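PDB 1CCZ: protein (CD58) from Homo sapiens, which binds the lymphocyte adhesion receptor CD2 as its cell-surface ligand and so probably supports contact between cells. Local coordinates for residues L90-Y102 with L110-L122. Residues are numbered along the deposited sequence; the frame is centred on the assembly and turned at random.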
loop_
_atom_site.group_PDB
_atom_site.type_symbol
_atom_site.label_atom_id
_atom_site.label_comp_id
_atom_site.label_asym_id
_atom_site.label_seq_id
_atom_site.Cartn_x
_atom_site.Cartn_y
_atom_site.Cartn_z
ATOM N N LEU A 90 -9.711 -1.623 -0.493
ATOM C CA LEU A 90 -8.588 -1.214 0.315
ATOM C C LEU A 90 -7.577 -2.339 0.458
ATOM O O LEU A 90 -7.933 -3.472 0.795
ATOM C CB LEU A 90 -9.091 -0.795 1.705
ATOM C CG LEU A 90 -8.035 -0.615 2.805
ATOM C CD1 LEU A 90 -7.235 0.648 2.520
ATOM C CD2 LEU A 90 -8.698 -0.544 4.186
ATOM N N TYR A 91 -6.315 -2.021 0.180
ATOM C CA TYR A 91 -5.233 -2.981 0.355
ATOM C C TYR A 91 -4.404 -2.405 1.497
ATOM O O TYR A 91 -4.182 -1.191 1.556
ATOM C CB TYR A 91 -4.399 -3.088 -0.916
ATOM C CG TYR A 91 -5.215 -3.528 -2.096
ATOM C CD1 TYR A 91 -5.504 -4.879 -2.293
ATOM C CD2 TYR A 91 -5.771 -2.593 -2.977
ATOM C CE1 TYR A 91 -6.342 -5.300 -3.336
ATOM C CE2 TYR A 91 -6.615 -2.997 -4.031
ATOM C CZ TYR A 91 -6.900 -4.358 -4.202
ATOM O OH TYR A 91 -7.769 -4.785 -5.201
ATOM N N VAL A 92 -3.985 -3.264 2.422
ATOM C CA VAL A 92 -3.178 -2.834 3.566
ATOM C C VAL A 92 -1.773 -3.418 3.403
ATOM O O VAL A 92 -1.570 -4.638 3.450
ATOM C CB VAL A 92 -3.784 -3.316 4.887
ATOM C CG1 VAL A 92 -2.881 -2.923 6.038
ATOM C CG2 VAL A 92 -5.193 -2.719 5.057
ATOM N N LEU A 93 -0.805 -2.531 3.211
ATOM C CA LEU A 93 0.554 -2.959 2.972
ATOM C C LEU A 93 1.520 -2.614 4.070
ATOM O O LEU A 93 1.406 -1.598 4.756
ATOM C CB LEU A 93 1.067 -2.344 1.664
ATOM C CG LEU A 93 0.422 -2.812 0.358
ATOM C CD1 LEU A 93 -0.799 -1.993 0.090
ATOM C CD2 LEU A 93 1.384 -2.641 -0.776
ATOM N N GLU A 94 2.493 -3.484 4.230
ATOM C CA GLU A 94 3.544 -3.247 5.182
ATOM C C GLU A 94 4.644 -2.517 4.347
ATOM O O GLU A 94 4.846 -2.811 3.162
ATOM C CB GLU A 94 3.955 -4.604 5.736
ATOM C CG GLU A 94 5.400 -4.836 5.978
ATOM C CD GLU A 94 5.639 -6.292 6.328
ATOM O OE1 GLU A 94 4.664 -6.918 6.820
ATOM O OE2 GLU A 94 6.765 -6.809 6.107
ATOM N N MET A 95 5.287 -1.519 4.930
ATOM C CA MET A 95 6.322 -0.775 4.224
ATOM C C MET A 95 7.573 -1.619 4.024
ATOM O O MET A 95 7.853 -2.519 4.824
ATOM C CB MET A 95 6.676 0.477 5.009
ATOM C CG MET A 95 5.671 1.594 4.812
ATOM S SD MET A 95 6.057 2.994 5.852
ATOM C CE MET A 95 6.422 2.119 7.429
ATOM N N VAL A 96 8.327 -1.338 2.953
ATOM C CA VAL A 96 9.559 -2.083 2.659
ATOM C C VAL A 96 10.662 -1.640 3.609
ATOM O O VAL A 96 10.621 -0.517 4.139
ATOM C CB VAL A 96 10.069 -1.832 1.194
ATOM C CG1 VAL A 96 9.045 -2.275 0.188
ATOM C CG2 VAL A 96 10.392 -0.356 0.984
ATOM N N SER A 97 11.630 -2.525 3.866
ATOM C CA SER A 97 12.766 -2.134 4.686
ATOM C C SER A 97 13.847 -1.711 3.667
ATOM O O SER A 97 13.586 -1.668 2.453
ATOM C CB SER A 97 13.257 -3.288 5.563
ATOM O OG SER A 97 13.389 -4.490 4.845
ATOM N N LYS A 98 15.041 -1.389 4.140
ATOM C CA LYS A 98 16.094 -0.980 3.232
ATOM C C LYS A 98 16.724 -2.218 2.583
ATOM O O LYS A 98 17.069 -3.180 3.277
ATOM C CB LYS A 98 17.141 -0.170 3.992
ATOM C CG LYS A 98 18.274 0.360 3.123
ATOM C CD LYS A 98 19.558 0.491 3.935
ATOM C CE LYS A 98 20.517 1.498 3.305
ATOM N NZ LYS A 98 19.835 2.528 2.444
ATOM N N PRO A 99 16.870 -2.219 1.237
ATOM C CA PRO A 99 17.465 -3.381 0.573
ATOM C C PRO A 99 18.929 -3.620 0.951
ATOM O O PRO A 99 19.648 -2.689 1.352
ATOM C CB PRO A 99 17.326 -3.079 -0.926
ATOM C CG PRO A 99 16.510 -1.855 -1.034
ATOM C CD PRO A 99 16.489 -1.159 0.279
ATOM N N MET A 100 19.348 -4.875 0.830
ATOM C CA MET A 100 20.724 -5.284 1.092
ATOM C C MET A 100 21.298 -5.758 -0.248
ATOM O O MET A 100 20.641 -6.491 -0.996
ATOM C CB MET A 100 20.790 -6.456 2.072
ATOM C CG MET A 100 20.912 -6.054 3.524
ATOM S SD MET A 100 21.284 -7.468 4.612
ATOM C CE MET A 100 22.208 -8.623 3.422
ATOM N N ILE A 101 22.520 -5.335 -0.543
ATOM C CA ILE A 101 23.189 -5.749 -1.756
ATOM C C ILE A 101 24.447 -6.552 -1.404
ATOM O O ILE A 101 25.226 -6.156 -0.536
ATOM C CB ILE A 101 23.618 -4.528 -2.597
ATOM C CG1 ILE A 101 22.386 -3.765 -3.089
ATOM C CG2 ILE A 101 24.501 -4.986 -3.754
ATOM C CD1 ILE A 101 22.728 -2.474 -3.791
ATOM N N TYR A 102 24.638 -7.697 -2.053
ATOM C CA TYR A 102 25.854 -8.476 -1.845
ATOM C C TYR A 102 26.226 -9.155 -3.167
ATOM O O TYR A 102 25.444 -9.128 -4.120
ATOM C CB TYR A 102 25.685 -9.469 -0.701
ATOM C CG TYR A 102 24.581 -10.447 -0.880
ATOM C CD1 TYR A 102 23.285 -10.158 -0.447
ATOM C CD2 TYR A 102 24.839 -11.700 -1.416
ATOM C CE1 TYR A 102 22.266 -11.120 -0.543
ATOM C CE2 TYR A 102 23.846 -12.662 -1.521
ATOM C CZ TYR A 102 22.563 -12.375 -1.080
ATOM O OH TYR A 102 21.606 -13.369 -1.157
ATOM N N LEU A 110 25.572 -10.445 -8.706
ATOM C CA LEU A 110 25.176 -9.474 -7.702
ATOM C C LEU A 110 23.752 -9.824 -7.262
ATOM O O LEU A 110 22.906 -10.119 -8.100
ATOM C CB LEU A 110 25.211 -8.089 -8.348
ATOM C CG LEU A 110 24.581 -6.779 -7.866
ATOM C CD1 LEU A 110 23.246 -6.993 -7.203
ATOM C CD2 LEU A 110 25.563 -6.104 -6.952
ATOM N N THR A 111 23.488 -9.816 -5.958
ATOM C CA THR A 111 22.144 -10.101 -5.464
ATOM C C THR A 111 21.646 -8.962 -4.601
ATOM O O THR A 111 22.409 -8.368 -3.836
ATOM C CB THR A 111 22.085 -11.355 -4.606
ATOM O OG1 THR A 111 22.471 -12.482 -5.389
ATOM C CG2 THR A 111 20.663 -11.563 -4.067
ATOM N N CYS A 112 20.362 -8.651 -4.743
ATOM C CA CYS A 112 19.725 -7.616 -3.951
ATOM C C CYS A 112 18.551 -8.300 -3.243
ATOM O O CYS A 112 17.907 -9.172 -3.819
ATOM C CB CYS A 112 19.201 -6.485 -4.834
ATOM S SG CYS A 112 18.276 -5.292 -3.819
ATOM N N GLU A 113 18.283 -7.932 -1.997
ATOM C CA GLU A 113 17.165 -8.523 -1.280
ATOM C C GLU A 113 16.596 -7.515 -0.305
ATOM O O GLU A 113 17.228 -6.504 -0.001
ATOM C CB GLU A 113 17.619 -9.770 -0.548
ATOM C CG GLU A 113 18.568 -9.492 0.590
ATOM C CD GLU A 113 18.601 -10.635 1.586
ATOM O OE1 GLU A 113 18.827 -11.783 1.163
ATOM O OE2 GLU A 113 18.394 -10.384 2.794
ATOM N N VAL A 114 15.385 -7.765 0.175
ATOM C CA VAL A 114 14.762 -6.846 1.111
ATOM C C VAL A 114 13.925 -7.741 2.000
ATOM O O VAL A 114 13.300 -8.681 1.515
ATOM C CB VAL A 114 13.913 -5.746 0.371
ATOM C CG1 VAL A 114 12.717 -6.361 -0.350
ATOM C CG2 VAL A 114 13.465 -4.671 1.363
ATOM N N LEU A 115 13.953 -7.472 3.304
ATOM C CA LEU A 115 13.230 -8.294 4.278
ATOM C C LEU A 115 11.743 -8.006 4.418
ATOM O O LEU A 115 10.914 -8.898 4.293
ATOM C CB LEU A 115 13.878 -8.171 5.665
ATOM C CG LEU A 115 13.338 -9.086 6.768
ATOM C CD1 LEU A 115 13.487 -10.537 6.348
ATOM C CD2 LEU A 115 14.096 -8.812 8.067
ATOM N N GLU A 116 11.412 -6.755 4.690
ATOM C CA GLU A 116 10.034 -6.370 4.908
ATOM C C GLU A 116 9.363 -5.748 3.690
ATOM O O GLU A 116 10.027 -5.242 2.780
ATOM C CB GLU A 116 9.961 -5.382 6.080
ATOM C CG GLU A 116 10.547 -5.882 7.375
ATOM C CD GLU A 116 10.449 -4.856 8.463
ATOM O OE1 GLU A 116 9.312 -4.459 8.792
ATOM O OE2 GLU A 116 11.497 -4.440 8.995
ATOM N N GLY A 117 8.031 -5.780 3.698
ATOM C CA GLY A 117 7.253 -5.207 2.622
ATOM C C GLY A 117 6.244 -6.166 2.028
ATOM O O GLY A 117 6.505 -7.371 1.918
ATOM N N THR A 118 5.085 -5.620 1.655
ATOM C CA THR A 118 4.023 -6.395 1.029
ATOM C C THR A 118 4.059 -6.109 -0.487
ATOM O O THR A 118 4.207 -4.955 -0.889
ATOM C CB THR A 118 2.622 -5.979 1.573
ATOM O OG1 THR A 118 2.619 -5.990 2.999
ATOM C CG2 THR A 118 1.579 -6.946 1.109
ATOM N N ASP A 119 3.911 -7.141 -1.315
ATOM C CA ASP A 119 3.909 -6.978 -2.782
ATOM C C ASP A 119 5.029 -6.059 -3.236
ATOM O O ASP A 119 4.825 -5.035 -3.893
ATOM C CB ASP A 119 2.574 -6.414 -3.283
ATOM C CG ASP A 119 2.180 -6.974 -4.646
ATOM O OD1 ASP A 119 2.738 -8.016 -5.068
ATOM O OD2 ASP A 119 1.307 -6.365 -5.292
ATOM N N VAL A 120 6.229 -6.461 -2.874
ATOM C CA VAL A 120 7.414 -5.711 -3.174
ATOM C C VAL A 120 7.982 -6.042 -4.552
ATOM O O VAL A 120 7.879 -7.163 -5.046
ATOM C CB VAL A 120 8.483 -6.013 -2.089
ATOM C CG1 VAL A 120 9.799 -5.311 -2.401
ATOM C CG2 VAL A 120 7.957 -5.589 -0.739
ATOM N N GLU A 121 8.585 -5.033 -5.156
ATOM C CA GLU A 121 9.262 -5.170 -6.423
ATOM C C GLU A 121 10.672 -4.618 -6.152
ATOM O O GLU A 121 10.819 -3.573 -5.516
ATOM C CB GLU A 121 8.572 -4.309 -7.471
ATOM C CG GLU A 121 9.079 -4.510 -8.862
ATOM C CD GLU A 121 8.168 -3.871 -9.900
ATOM O OE1 GLU A 121 7.054 -4.417 -10.151
ATOM O OE2 GLU A 121 8.570 -2.820 -10.456
ATOM N N LEU A 122 11.697 -5.324 -6.605
ATOM C CA LEU A 122 13.072 -4.861 -6.461
ATOM C C LEU A 122 13.464 -4.344 -7.849
ATOM O O LEU A 122 13.155 -4.984 -8.869
ATOM C CB LEU A 122 13.990 -6.016 -6.059
ATOM C CG LEU A 122 13.855 -6.494 -4.607
ATOM C CD1 LEU A 122 14.810 -7.659 -4.373
ATOM C CD2 LEU A 122 14.148 -5.337 -3.638
HETATM O O HOH W 1 8.119 -1.987 7.583
HETATM O O HOH W 2 18.913 -13.052 -1.206
#
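With CG of Tyr102 set between its backbone N and carbonyl carbon (chi1 59°), and Thr111 turned to hold OG1 beside its own backbone N (chi1 -62°) and CG2 anti to it, the phenol lies alongside Thr111, the two side chains pointing the same way; Thr111 CB sits over one ring face, offset toward the rim, in a CH-pi contact 3.9 Å from the Tyr102 ring centroid. Glu113 OE1 comes up at the ring edge, and one water joins Glu113 OE1 to Tyr102 OH. The backbones pair in regular antiparallel fashion: Met100 with Glu113 and Tyr102 with Thr111 are hydrogen-bonded pairs, with 2.8 Å from Met100 N to Glu113 O. The opposite sheet face carries Ile101, whose CG2 meets Leu110 CD2 at 3.6 Å, and Cys112, disulfide-bonded to Cys152.

Nearer the first sandwich, side chains accept several of the bonds, beside backbone ones. Ser97 OG receives Glu116 N at 3.0 Å, nearly straight, and Thr118 OG1 receives Glu94 N at 2.8 Å, while Thr118 N returns a bond to Glu94 O. Gly117 N reaches Glu94 OE2 at 2.9 Å on its anti side, 33° out of the carboxylate plane. Asn156 also donates to Glu94 O and Thr118 O. Residues 94-99, between strand 86-93 of the N-terminal sandwich and strand 100-104, form the interdomain linker, which leads into the first hairpin of the C2-set immunoglobulin domain.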